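PDB 3TO3: citryl-spermidine/3,4-dihydroxybenzoyl-citryl-spermidine:spermidine ligase from Bacillus anthracis, which catalyses the ATP-dependent condensation of spermidine with citryl-spermidine or its 3,4-dihydroxybenzoyl derivative in the biosynthesis of the siderophore petrobactin. Local coordinates for residues B[73-76]-B[81-84]; B[389-394]-B[517-522]; B[400-405]-B[526-531]; B[511-516]-B[534-539]. One frame throughout, in Å; residues are numbered along the deposited sequence. Where two conformers were deposited one is given.

Contact 1: B[73-76]-B[81-84]; sequences RERI and ISID
R73 turns CG away from its own carbonyl carbon, and a bend at chi3 (-77°) then swings NE and NH2 round to the carboxylate of D84. The setting is an antiparallel beta hairpin, in which strand 65-74 doubles back as strand 81-83. R73 and S82 form a hydrogen-bonded pair: R73 N donates to S82 O at 2.9 Å, and S82 N donates in return to R73 O. E74 and I81 follow as a non-hydrogen-bonded pair on the other face, where CG of E74 does no more than brush CD1 of I81 at 4.2 Å. On the face of R73 the polar work is done. R73 takes D84 side-on as a two-pronged salt bridge, with NE to OD2 at 2.9 Å and NH2 to OD1 at 2.9 Å. Both oxygens are met on their syn sides, yet the guanidinium and carboxylate planes stand 42° apart, which makes the fork twisted rather than flat. R73 and R75 lie one over the other, NH1 of R73 above the centre of the R75 guanidinium. The carboxylate of D526 forms salt bridges with both arginines, while E532 takes R75 NH1; the hairpin is thereby tied to two helices. R75 also reaches back across the strands: its NE donates to S82 OG at 2.7 Å, in the guanidinium plane and nearly straight at 168°.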
loop_
_atom_site.group_PDB
_atom_site.type_symbol
_atom_site.label_atom_id
_atom_site.label_comp_id
_atom_site.label_asym_id
_atom_site.label_seq_id
_atom_site.Cartn_x
_atom_site.Cartn_y
_atom_site.Cartn_z
ATOM N N ARG B 73 -8.001 -3.135 -36.730
ATOM C CA ARG B 73 -8.113 -2.114 -37.745
ATOM C C ARG B 73 -7.427 -0.840 -37.269
ATOM O O ARG B 73 -7.347 -0.579 -36.062
ATOM C CB ARG B 73 -9.592 -1.785 -37.968
ATOM C CG ARG B 73 -10.456 -2.899 -38.537
ATOM C CD ARG B 73 -11.963 -2.549 -38.438
ATOM N NE ARG B 73 -12.439 -2.739 -37.060
ATOM C CZ ARG B 73 -13.546 -2.206 -36.548
ATOM N NH1 ARG B 73 -14.333 -1.393 -37.269
ATOM N NH2 ARG B 73 -13.862 -2.482 -35.299
ATOM N N GLU B 74 -6.984 -0.030 -38.226
ATOM C CA GLU B 74 -6.589 1.341 -37.967
ATOM C C GLU B 74 -7.687 2.270 -38.503
ATOM O O GLU B 74 -7.989 2.260 -39.698
ATOM C CB GLU B 74 -5.270 1.632 -38.652
ATOM C CG GLU B 74 -4.645 2.950 -38.272
ATOM C CD GLU B 74 -3.198 3.072 -38.764
ATOM O OE1 GLU B 74 -2.267 3.235 -37.926
ATOM O OE2 GLU B 74 -2.993 2.997 -39.994
ATOM N N ARG B 75 -8.271 3.085 -37.625
ATOM C CA ARG B 75 -9.528 3.777 -37.955
ATOM C C ARG B 75 -9.313 5.205 -38.375
ATOM O O ARG B 75 -8.405 5.862 -37.864
ATOM C CB ARG B 75 -10.385 3.832 -36.724
ATOM C CG ARG B 75 -10.529 2.528 -36.086
ATOM C CD ARG B 75 -11.805 1.983 -36.611
ATOM N NE ARG B 75 -12.497 1.440 -35.476
ATOM C CZ ARG B 75 -13.803 1.444 -35.312
ATOM N NH1 ARG B 75 -14.610 1.989 -36.225
ATOM N NH2 ARG B 75 -14.278 0.901 -34.200
ATOM N N ILE B 76 -10.154 5.709 -39.278
ATOM C CA ILE B 76 -9.995 7.085 -39.718
ATOM C C ILE B 76 -10.196 8.056 -38.556
ATOM O O ILE B 76 -9.762 9.217 -38.644
ATOM C CB ILE B 76 -10.912 7.478 -40.905
ATOM C CG1 ILE B 76 -12.298 7.829 -40.401
ATOM C CG2 ILE B 76 -10.990 6.385 -41.944
ATOM C CD1 ILE B 76 -12.998 8.752 -41.302
ATOM N N ILE B 81 -6.613 2.420 -32.924
ATOM C CA ILE B 81 -6.518 1.011 -33.203
ATOM C C ILE B 81 -7.691 0.317 -32.543
ATOM O O ILE B 81 -7.949 0.502 -31.354
ATOM C CB ILE B 81 -5.208 0.440 -32.612
ATOM C CG1 ILE B 81 -3.999 1.187 -33.165
ATOM C CG2 ILE B 81 -5.072 -1.073 -32.871
ATOM C CD1 ILE B 81 -3.849 1.078 -34.649
ATOM N N SER B 82 -8.405 -0.488 -33.313
ATOM C CA SER B 82 -9.414 -1.363 -32.734
ATOM C C SER B 82 -8.910 -2.772 -32.836
ATOM O O SER B 82 -8.544 -3.179 -33.920
ATOM C CB SER B 82 -10.724 -1.275 -33.520
ATOM O OG SER B 82 -11.230 0.031 -33.518
ATOM N N ILE B 83 -8.888 -3.526 -31.740
ATOM C CA ILE B 83 -8.502 -4.941 -31.829
ATOM C C ILE B 83 -9.778 -5.805 -31.818
ATOM O O ILE B 83 -10.507 -5.804 -30.843
ATOM C CB ILE B 83 -7.580 -5.386 -30.665
ATOM C CG1 ILE B 83 -6.212 -4.666 -30.692
ATOM C CG2 ILE B 83 -7.384 -6.889 -30.709
ATOM C CD1 ILE B 83 -5.394 -4.914 -31.958
ATOM N N ASP B 84 -10.052 -6.510 -32.912
ATOM C CA ASP B 84 -11.317 -7.220 -33.087
ATOM C C ASP B 84 -11.321 -8.702 -32.686
ATOM O O ASP B 84 -12.371 -9.346 -32.717
ATOM C CB ASP B 84 -11.793 -7.090 -34.539
ATOM C CG ASP B 84 -11.863 -5.622 -35.001
ATOM O OD1 ASP B 84 -12.401 -4.787 -34.233
ATOM O OD2 ASP B 84 -11.378 -5.293 -36.119
#

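Contact 2: B[389-394]-B[517-522]; sequences GLYAKE and VGELAF
This is a loop-against-helix contact beside the ATP site: L390 and Y391, in the loop between strand 383-386 and helix 402-408, lie against E519 and L520 on the long helix 502-528. It is made by van der Waals packing, and its centre is the phenol ring of Y391. CB of E519 sits almost squarely above that ring, 3.6 Å from the centroid and 12° off the normal, a CH-pi contact over the face. Beyond CB the glutamate turns away, with CG beside its own backbone N and a bend at chi2 (-72°), so aliphatic carbon rather than carboxylate covers the tyrosine. The charged end goes instead to R80, with which E519 OE1 forms a salt bridge. At the CB end of the tyrosine, CD2 comes within 3.8 Å of the backbone N of L520 and 4.2 Å of the leucine's CB. In this IucA/IucC-family synthetase the same ring belongs to the nucleotide pocket: Y391 OH is hydrogen-bonded to the adenine amino nitrogen of the bound ATP and to OD1 of N516, one helical turn before L520. Helix 502-528 thus holds Y391 at the ring face through E519 CB and at the hydroxyl through the N516 amide oxygen; together these should fix the tilt of the ring beside the adenine. Next to it, L520 has CG anti to its backbone N (chi1 -176°), and from there CD1 reaches the carbonyl oxygen of L390 at 3.5 Å. The side chain of L390 itself packs on W413 and L417 of helix 410-432.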
loop_
_atom_site.group_PDB
_atom_site.type_symbol
_atom_site.label_atom_id
_atom_site.label_comp_id
_atom_site.label_asym_id
_atom_site.label_seq_id
_atom_site.Cartn_x
_atom_site.Cartn_y
_atom_site.Cartn_z
ATOM N N GLY B 389 -22.114 8.307 -20.865
ATOM C CA GLY B 389 -23.235 7.412 -21.046
ATOM C C GLY B 389 -23.665 7.276 -22.502
ATOM O O GLY B 389 -24.105 6.216 -22.933
ATOM N N LEU B 390 -23.523 8.345 -23.272
ATOM C CA LEU B 390 -23.972 8.338 -24.658
ATOM C C LEU B 390 -23.334 7.229 -25.519
ATOM O O LEU B 390 -23.917 6.784 -26.500
ATOM C CB LEU B 390 -23.767 9.703 -25.283
ATOM C CG LEU B 390 -24.444 10.863 -24.522
ATOM C CD1 LEU B 390 -24.057 12.175 -25.121
ATOM C CD2 LEU B 390 -25.951 10.758 -24.423
ATOM N N TYR B 391 -22.099 6.869 -25.218
ATOM C CA TYR B 391 -21.446 5.719 -25.845
ATOM C C TYR B 391 -21.397 4.439 -25.014
ATOM O O TYR B 391 -20.732 3.495 -25.391
ATOM C CB TYR B 391 -20.095 6.081 -26.473
ATOM C CG TYR B 391 -19.212 6.989 -25.652
ATOM C CD1 TYR B 391 -18.312 6.467 -24.706
ATOM C CD2 TYR B 391 -19.261 8.376 -25.816
ATOM C CE1 TYR B 391 -17.472 7.306 -23.939
ATOM C CE2 TYR B 391 -18.425 9.234 -25.039
ATOM C CZ TYR B 391 -17.528 8.687 -24.123
ATOM O OH TYR B 391 -16.705 9.522 -23.370
ATOM N N ALA B 392 -22.024 4.438 -23.839
ATOM C CA ALA B 392 -22.132 3.196 -23.058
ATOM C C ALA B 392 -23.034 2.171 -23.734
ATOM O O ALA B 392 -23.890 2.528 -24.538
ATOM C CB ALA B 392 -22.638 3.473 -21.637
ATOM N N LYS B 393 -22.852 0.906 -23.375
ATOM C CA LYS B 393 -23.712 -0.174 -23.857
ATOM C C LYS B 393 -24.266 -0.991 -22.696
ATOM O O LYS B 393 -23.712 -0.971 -21.595
ATOM C CB LYS B 393 -22.933 -1.102 -24.781
ATOM C CG LYS B 393 -22.441 -0.457 -26.039
ATOM C CD LYS B 393 -21.357 -1.313 -26.632
ATOM C CE LYS B 393 -20.340 -0.474 -27.377
ATOM N NZ LYS B 393 -19.640 -1.296 -28.420
ATOM N N GLU B 394 -25.369 -1.692 -22.953
ATOM C CA GLU B 394 -25.985 -2.608 -21.997
ATOM C C GLU B 394 -25.146 -3.877 -21.917
ATOM O O GLU B 394 -24.361 -4.161 -22.831
ATOM C CB GLU B 394 -27.417 -2.973 -22.423
ATOM C CG GLU B 394 -28.383 -1.819 -22.554
ATOM C CD GLU B 394 -28.866 -1.269 -21.207
ATOM O OE1 GLU B 394 -28.203 -1.494 -20.166
ATOM O OE2 GLU B 394 -29.924 -0.603 -21.198
ATOM N N VAL B 517 -15.736 12.367 -27.715
ATOM C CA VAL B 517 -16.809 12.378 -28.710
ATOM C C VAL B 517 -16.537 11.333 -29.779
ATOM O O VAL B 517 -17.451 10.826 -30.399
ATOM C CB VAL B 517 -17.006 13.798 -29.340
ATOM C CG1 VAL B 517 -17.761 13.735 -30.615
ATOM C CG2 VAL B 517 -17.714 14.744 -28.379
ATOM N N GLY B 518 -15.270 10.997 -29.956
ATOM C CA GLY B 518 -14.848 10.012 -30.927
ATOM C C GLY B 518 -15.330 8.614 -30.588
ATOM O O GLY B 518 -15.563 7.813 -31.481
ATOM N N GLU B 519 -15.479 8.314 -29.302
ATOM C CA GLU B 519 -15.967 7.000 -28.875
ATOM C C GLU B 519 -17.384 6.770 -29.387
ATOM O O GLU B 519 -17.738 5.657 -29.759
ATOM C CB GLU B 519 -15.960 6.880 -27.355
ATOM C CG GLU B 519 -14.561 6.924 -26.741
ATOM C CD GLU B 519 -13.724 5.652 -26.982
ATOM O OE1 GLU B 519 -12.480 5.755 -26.810
ATOM O OE2 GLU B 519 -14.289 4.568 -27.321
ATOM N N LEU B 520 -18.196 7.821 -29.403
ATOM C CA LEU B 520 -19.544 7.727 -29.991
ATOM C C LEU B 520 -19.494 7.346 -31.491
ATOM O O LEU B 520 -20.249 6.498 -31.937
ATOM C CB LEU B 520 -20.327 9.034 -29.791
ATOM C CG LEU B 520 -21.783 9.097 -30.255
ATOM C CD1 LEU B 520 -22.679 8.041 -29.518
ATOM C CD2 LEU B 520 -22.317 10.512 -30.076
ATOM N N ALA B 521 -18.602 7.974 -32.256
ATOM C CA ALA B 521 -18.428 7.647 -33.665
ATOM C C ALA B 521 -18.113 6.155 -33.850
ATOM O O ALA B 521 -18.609 5.510 -34.769
ATOM C CB ALA B 521 -17.326 8.509 -34.284
ATOM N N PHE B 522 -17.308 5.600 -32.962
ATOM C CA PHE B 522 -17.068 4.156 -32.986
ATOM C C PHE B 522 -18.333 3.303 -32.784
ATOM O O PHE B 522 -18.515 2.282 -33.438
ATOM C CB PHE B 522 -16.042 3.770 -31.916
ATOM C CG PHE B 522 -14.656 4.256 -32.201
ATOM C CD1 PHE B 522 -14.183 4.314 -33.492
ATOM C CD2 PHE B 522 -13.829 4.660 -31.169
ATOM C CE1 PHE B 522 -12.907 4.761 -33.740
ATOM C CE2 PHE B 522 -12.572 5.117 -31.413
ATOM C CZ PHE B 522 -12.107 5.168 -32.699
#

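Contact 3: B[400-405]-B[526-531]; sequences IIDAWL and DKYEWK. With EDO (1,2-ethanediol), chain H.
Y528 reaches from the last turn of helix 502-528 to D402 and L405, at the start of helix 402-408; the contact joins two helices of the IucA/IucC-family synthetase fold, the first of them in its FhuF-like region. The polar link is a single short hydrogen bond. Y528 OH donates to D402 OD1 at 2.6 Å, using the lone pair that points away from the other carboxylate oxygen. A chi1 of -178° stretches the D402 side chain away from its own amide nitrogen and brings OD1 to the hydroxyl. OD1 lies at the edge of the tyrosine ring, and carboxylate and ring are nearly coplanar, 17° apart. Being the first residue of its helix, D402 sits where the helix dipole would probably favour a negative charge, while the phenol supplies a hydrogen-bond donor. The apolar part comes from L405, one turn on: its CD1 presses against the ring at CE2, only 3.3 Å away, with CZ next at 3.6 Å. P399 and I410 touch the tyrosine as well, joining it to the neighbouring loop and to helix 410-432. After Y528 the chain leaves the helix: E529 has a positive phi of 63°, and K531 takes the N-cap position of helix 532-547. Between them W530 packs toward F535 and I538. A 1,2-ethanediol, probably from the crystallisation liquor, lies over one face of this indole, with C2 at 3.8 Å from CE3.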
loop_
_atom_site.group_PDB
_atom_site.type_symbol
_atom_site.label_atom_id
_atom_site.label_comp_id
_atom_site.label_asym_id
_atom_site.label_seq_id
_atom_site.Cartn_x
_atom_site.Cartn_y
_atom_site.Cartn_z
ATOM N N ILE B 400 -26.935 2.148 -25.068
ATOM C CA ILE B 400 -28.028 2.630 -24.249
ATOM C C ILE B 400 -28.820 3.764 -24.936
ATOM O O ILE B 400 -29.957 4.012 -24.567
ATOM C CB ILE B 400 -27.576 3.066 -22.838
ATOM C CG1 ILE B 400 -26.824 4.375 -22.912
ATOM C CG2 ILE B 400 -26.767 1.978 -22.127
ATOM C CD1 ILE B 400 -27.335 5.347 -21.906
ATOM N N ILE B 401 -28.253 4.406 -25.961
ATOM C CA ILE B 401 -28.986 5.450 -26.668
ATOM C C ILE B 401 -29.900 4.868 -27.737
ATOM O O ILE B 401 -30.540 5.616 -28.492
ATOM C CB ILE B 401 -28.087 6.586 -27.285
ATOM C CG1 ILE B 401 -27.092 6.028 -28.301
ATOM C CG2 ILE B 401 -27.362 7.386 -26.192
ATOM C CD1 ILE B 401 -26.262 7.097 -28.984
ATOM N N ASP B 402 -29.960 3.539 -27.809
ATOM C CA ASP B 402 -30.656 2.875 -28.908
ATOM C C ASP B 402 -32.085 3.390 -29.129
ATOM O O ASP B 402 -32.409 3.853 -30.228
ATOM C CB ASP B 402 -30.612 1.359 -28.749
ATOM C CG ASP B 402 -31.294 0.618 -29.907
ATOM O OD1 ASP B 402 -30.655 0.465 -30.976
ATOM O OD2 ASP B 402 -32.462 0.175 -29.742
ATOM N N ALA B 403 -32.928 3.355 -28.098
ATOM C CA ALA B 403 -34.296 3.847 -28.253
ATOM C C ALA B 403 -34.305 5.271 -28.803
ATOM O O ALA B 403 -35.051 5.567 -29.713
ATOM C CB ALA B 403 -35.084 3.766 -26.954
ATOM N N TRP B 404 -33.469 6.154 -28.276
ATOM C CA TRP B 404 -33.449 7.518 -28.790
ATOM C C TRP B 404 -33.136 7.570 -30.281
ATOM O O TRP B 404 -33.743 8.342 -31.023
ATOM C CB TRP B 404 -32.439 8.395 -28.028
ATOM C CG TRP B 404 -32.759 8.537 -26.587
ATOM C CD1 TRP B 404 -33.946 8.225 -25.964
ATOM C CD2 TRP B 404 -31.875 9.003 -25.564
ATOM N NE1 TRP B 404 -33.844 8.489 -24.618
ATOM C CE2 TRP B 404 -32.587 8.963 -24.348
ATOM C CE3 TRP B 404 -30.550 9.463 -25.563
ATOM C CZ2 TRP B 404 -32.022 9.368 -23.142
ATOM C CZ3 TRP B 404 -29.987 9.859 -24.373
ATOM C CH2 TRP B 404 -30.723 9.812 -23.172
ATOM N N LEU B 405 -32.144 6.799 -30.708
ATOM C CA LEU B 405 -31.782 6.824 -32.111
ATOM C C LEU B 405 -32.968 6.388 -32.978
ATOM O O LEU B 405 -33.201 6.984 -34.024
ATOM C CB LEU B 405 -30.526 5.993 -32.423
ATOM C CG LEU B 405 -29.224 6.396 -31.726
ATOM C CD1 LEU B 405 -28.086 5.402 -32.049
ATOM C CD2 LEU B 405 -28.856 7.810 -32.115
ATOM N N ASP B 526 -19.957 0.764 -35.578
ATOM C CA ASP B 526 -19.978 -0.678 -35.409
ATOM C C ASP B 526 -21.361 -1.255 -35.136
ATOM O O ASP B 526 -21.632 -2.378 -35.491
ATOM C CB ASP B 526 -18.912 -1.124 -34.408
ATOM C CG ASP B 526 -17.490 -0.694 -34.846
ATOM O OD1 ASP B 526 -17.070 -1.008 -35.991
ATOM O OD2 ASP B 526 -16.812 -0.011 -34.053
ATOM N N LYS B 527 -22.201 -0.505 -34.445
ATOM C CA LYS B 527 -23.579 -0.902 -34.208
ATOM C C LYS B 527 -24.624 -0.581 -35.285
ATOM O O LYS B 527 -25.600 -1.311 -35.459
ATOM C CB LYS B 527 -24.042 -0.380 -32.848
ATOM C CG LYS B 527 -23.128 -0.838 -31.697
ATOM C CD LYS B 527 -23.076 -2.354 -31.639
ATOM C CE LYS B 527 -22.711 -2.786 -30.235
ATOM N NZ LYS B 527 -22.582 -4.269 -30.056
ATOM N N TYR B 528 -24.541 0.617 -35.818
ATOM C CA TYR B 528 -25.455 1.072 -36.846
ATOM C C TYR B 528 -24.948 1.189 -38.276
ATOM O O TYR B 528 -25.692 1.628 -39.152
ATOM C CB TYR B 528 -26.207 2.316 -36.369
ATOM C CG TYR B 528 -26.760 2.147 -34.955
ATOM C CD1 TYR B 528 -27.910 1.421 -34.729
ATOM C CD2 TYR B 528 -26.106 2.670 -33.855
ATOM C CE1 TYR B 528 -28.422 1.246 -33.445
ATOM C CE2 TYR B 528 -26.612 2.500 -32.551
ATOM C CZ TYR B 528 -27.776 1.788 -32.368
ATOM O OH TYR B 528 -28.313 1.593 -31.117
ATOM N N GLU B 529 -23.675 0.898 -38.513
ATOM C CA GLU B 529 -23.127 1.078 -39.865
ATOM C C GLU B 529 -23.156 2.534 -40.299
ATOM O O GLU B 529 -23.200 2.833 -41.485
ATOM C CB GLU B 529 -23.904 0.273 -40.915
ATOM C CG GLU B 529 -24.291 -1.118 -40.495
ATOM C CD GLU B 529 -23.106 -1.916 -40.015
ATOM O OE1 GLU B 529 -22.209 -2.200 -40.846
ATOM O OE2 GLU B 529 -23.067 -2.252 -38.807
ATOM N N TRP B 530 -23.151 3.442 -39.338
ATOM C CA TRP B 530 -22.946 4.851 -39.645
ATOM C C TRP B 530 -21.436 5.038 -39.807
ATOM O O TRP B 530 -20.647 4.774 -38.888
ATOM C CB TRP B 530 -23.498 5.722 -38.516
ATOM C CG TRP B 530 -23.577 7.145 -38.864
ATOM C CD1 TRP B 530 -22.645 8.115 -38.610
ATOM C CD2 TRP B 530 -24.647 7.788 -39.531
ATOM N NE1 TRP B 530 -23.074 9.324 -39.086
ATOM C CE2 TRP B 530 -24.303 9.149 -39.661
ATOM C CE3 TRP B 530 -25.872 7.351 -40.024
ATOM C CZ2 TRP B 530 -25.132 10.068 -40.279
ATOM C CZ3 TRP B 530 -26.690 8.266 -40.640
ATOM C CH2 TRP B 530 -26.320 9.608 -40.765
ATOM N N LYS B 531 -21.043 5.473 -40.996
ATOM C CA LYS B 531 -19.647 5.574 -41.364
ATOM C C LYS B 531 -18.988 6.695 -40.586
ATOM O O LYS B 531 -19.614 7.728 -40.315
ATOM C CB LYS B 531 -19.507 5.812 -42.875
ATOM C CG LYS B 531 -19.498 4.527 -43.737
ATOM C CD LYS B 531 -19.659 4.829 -45.242
ATOM C CE LYS B 531 -18.468 5.580 -45.849
ATOM N NZ LYS B 531 -17.236 4.731 -45.980
HETATM C C1 EDO H . -23.348 6.315 -44.545
HETATM O O1 EDO H . -22.048 6.069 -44.041
HETATM C C2 EDO H . -24.219 6.684 -43.361
HETATM O O2 EDO H . -25.527 6.177 -43.644
#

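Contact 4: B[511-516]-B[534-539]; sequences ALFLFN and SFWMIV. With EDO (1,2-ethanediol), chain H.
F513 and W536 meet as a T-shaped pair, the benzene edge of the indole directed at the face of the phenylalanine. The planes are 87° apart and the centroids 5.5 Å. CZ3 makes the closest approach, 3.9 Å from F513 CD1, and CH2 lies beside it, so the indole comes down off-centre toward the CB side of the ring. V539, one turn further along its helix, meets the far end: its CG1 is 3.9 Å from F513 CZ, valine and phenylalanine pointing at each other from the two helices. A chi1 of 173° sets that methyl opposite the valine's own amide nitrogen. Outside this shell, L512 CD2 covers the opposite face of the F513 ring, while F535 CD2 rests over a face of the indole. The polar corner of W536 points elsewhere, its NE1 being hydrogen-bonded to T77 OG1, a bond that would limit rotation of the indole. L592 of helix 591-600 packs on both F513 and W536. F513 itself sits in a wider pi-type turn of helix 502-528. The whole is a buried apolar seam of an antiparallel helical hairpin, helix 502-528 against helix 532-547, within the FhuF-like region of the chain.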
loop_
_atom_site.group_PDB
_atom_site.type_symbol
_atom_site.label_atom_id
_atom_site.label_comp_id
_atom_site.label_asym_id
_atom_site.label_seq_id
_atom_site.Cartn_x
_atom_site.Cartn_y
_atom_site.Cartn_z
ATOM N N ALA B 511 -8.969 16.313 -26.103
ATOM C CA ALA B 511 -9.835 16.007 -24.986
ATOM C C ALA B 511 -11.292 15.827 -25.449
ATOM O O ALA B 511 -11.894 14.765 -25.257
ATOM C CB ALA B 511 -9.699 17.022 -23.889
ATOM N N LEU B 512 -11.867 16.873 -26.024
ATOM C CA LEU B 512 -13.244 16.790 -26.511
ATOM C C LEU B 512 -13.490 15.656 -27.520
ATOM O O LEU B 512 -14.476 14.924 -27.394
ATOM C CB LEU B 512 -13.692 18.128 -27.111
ATOM C CG LEU B 512 -15.163 18.216 -27.534
ATOM C CD1 LEU B 512 -16.163 18.037 -26.348
ATOM C CD2 LEU B 512 -15.408 19.549 -28.263
ATOM N N PHE B 513 -12.605 15.518 -28.507
ATOM C CA PHE B 513 -12.859 14.659 -29.673
ATOM C C PHE B 513 -12.215 13.296 -29.552
ATOM O O PHE B 513 -12.904 12.325 -29.352
ATOM C CB PHE B 513 -12.446 15.343 -30.981
ATOM C CG PHE B 513 -13.410 16.420 -31.423
ATOM C CD1 PHE B 513 -14.761 16.297 -31.170
ATOM C CD2 PHE B 513 -12.964 17.554 -32.059
ATOM C CE1 PHE B 513 -15.659 17.271 -31.562
ATOM C CE2 PHE B 513 -13.845 18.534 -32.438
ATOM C CZ PHE B 513 -15.202 18.397 -32.190
ATOM N N LEU B 514 -10.893 13.246 -29.625
ATOM C CA LEU B 514 -10.165 11.998 -29.593
ATOM C C LEU B 514 -10.558 11.088 -28.413
ATOM O O LEU B 514 -10.898 9.943 -28.631
ATOM C CB LEU B 514 -8.648 12.266 -29.643
ATOM C CG LEU B 514 -7.712 11.074 -29.885
ATOM C CD1 LEU B 514 -6.312 11.530 -30.312
ATOM C CD2 LEU B 514 -7.602 10.238 -28.635
ATOM N N PHE B 515 -10.523 11.575 -27.178
ATOM C CA PHE B 515 -10.814 10.697 -26.021
ATOM C C PHE B 515 -12.274 10.656 -25.590
ATOM O O PHE B 515 -12.610 9.944 -24.658
ATOM C CB PHE B 515 -9.969 11.059 -24.778
ATOM C CG PHE B 515 -8.509 10.793 -24.948
ATOM C CD1 PHE B 515 -8.048 9.503 -25.191
ATOM C CD2 PHE B 515 -7.580 11.845 -24.884
ATOM C CE1 PHE B 515 -6.682 9.261 -25.374
ATOM C CE2 PHE B 515 -6.208 11.613 -25.056
ATOM C CZ PHE B 515 -5.758 10.324 -25.303
ATOM N N ASN B 516 -13.129 11.455 -26.214
ATOM C CA ASN B 516 -14.497 11.504 -25.762
ATOM C C ASN B 516 -15.543 11.339 -26.892
ATOM O O ASN B 516 -16.072 10.253 -27.075
ATOM C CB ASN B 516 -14.642 12.818 -25.010
ATOM C CG ASN B 516 -16.026 13.088 -24.560
ATOM O OD1 ASN B 516 -16.827 12.178 -24.407
ATOM N ND2 ASN B 516 -16.324 14.366 -24.320
ATOM N N SER B 534 -18.921 10.030 -42.440
ATOM C CA SER B 534 -20.180 10.789 -42.293
ATOM C C SER B 534 -20.264 11.478 -40.928
ATOM O O SER B 534 -20.676 12.633 -40.831
ATOM C CB SER B 534 -21.420 9.902 -42.470
ATOM O OG SER B 534 -21.373 9.241 -43.708
ATOM N N PHE B 535 -19.904 10.756 -39.874
ATOM C CA PHE B 535 -19.884 11.333 -38.528
ATOM C C PHE B 535 -19.054 12.627 -38.547
ATOM O O PHE B 535 -19.547 13.686 -38.156
ATOM C CB PHE B 535 -19.309 10.320 -37.529
ATOM C CG PHE B 535 -19.279 10.797 -36.111
ATOM C CD1 PHE B 535 -20.226 10.346 -35.190
ATOM C CD2 PHE B 535 -18.282 11.659 -35.679
ATOM C CE1 PHE B 535 -20.201 10.778 -33.858
ATOM C CE2 PHE B 535 -18.238 12.105 -34.352
ATOM C CZ PHE B 535 -19.191 11.658 -33.436
ATOM N N TRP B 536 -17.816 12.553 -39.036
ATOM C CA TRP B 536 -16.944 13.724 -38.991
ATOM C C TRP B 536 -17.378 14.827 -39.959
ATOM O O TRP B 536 -17.168 16.017 -39.696
ATOM C CB TRP B 536 -15.448 13.347 -39.112
ATOM C CG TRP B 536 -15.041 12.517 -37.910
ATOM C CD1 TRP B 536 -14.793 11.167 -37.877
ATOM C CD2 TRP B 536 -14.926 12.978 -36.557
ATOM N NE1 TRP B 536 -14.511 10.773 -36.581
ATOM C CE2 TRP B 536 -14.583 11.868 -35.762
ATOM C CE3 TRP B 536 -15.063 14.228 -35.943
ATOM C CZ2 TRP B 536 -14.375 11.976 -34.390
ATOM C CZ3 TRP B 536 -14.864 14.329 -34.578
ATOM C CH2 TRP B 536 -14.510 13.215 -33.818
HETATM N N MSE B 537 -18.006 14.444 -41.063
HETATM C CA MSE B 537 -18.519 15.445 -41.974
HETATM C C MSE B 537 -19.702 16.210 -41.377
HETATM O O MSE B 537 -20.000 17.314 -41.803
HETATM C CB MSE B 537 -18.889 14.831 -43.329
HETATM C CG MSE B 537 -17.673 14.456 -44.186
HETATM SE SE MSE B 537 -18.133 14.021 -46.043
HETATM C CE MSE B 537 -18.963 12.282 -45.796
ATOM N N ILE B 538 -20.382 15.622 -40.403
ATOM C CA ILE B 538 -21.448 16.332 -39.720
ATOM C C ILE B 538 -20.875 17.278 -38.702
ATOM O O ILE B 538 -21.371 18.389 -38.520
ATOM C CB ILE B 538 -22.437 15.380 -39.047
ATOM C CG1 ILE B 538 -23.387 14.812 -40.112
ATOM C CG2 ILE B 538 -23.204 16.120 -37.963
ATOM C CD1 ILE B 538 -24.253 13.699 -39.628
ATOM N N VAL B 539 -19.820 16.821 -38.036
ATOM C CA VAL B 539 -19.141 17.640 -37.055
ATOM C C VAL B 539 -18.575 18.896 -37.721
ATOM O O VAL B 539 -18.805 20.014 -37.242
ATOM C CB VAL B 539 -18.064 16.854 -36.295
ATOM C CG1 VAL B 539 -17.262 17.792 -35.392
ATOM C CG2 VAL B 539 -18.728 15.769 -35.455
HETATM C C1 EDO H . -23.348 6.315 -44.545
HETATM O O1 EDO H . -22.048 6.069 -44.041
HETATM C C2 EDO H . -24.219 6.684 -43.361
HETATM O O2 EDO H . -25.527 6.177 -43.644
#

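From the N terminus, contact 1 comes first and is complete in itself, closing the short connection of the hairpin 65-74/81-83. The other three begin much later and all use helix 502-528. Contacts 2 and 3 each close a loop of some 120 residues, bringing the region after strand 383-386 back to that helix; their segments alternate, so they cross. Contact 4 closes a short loop to helix 532-547 and crosses both. Contact 1, though separate in sequence, joins the group in space: its arginines are salt-bridged to the helix end of contact 3, and R75 packs on F522 in contact 2. Contact 4 continues along the helix into the tyrosine site of contact 2.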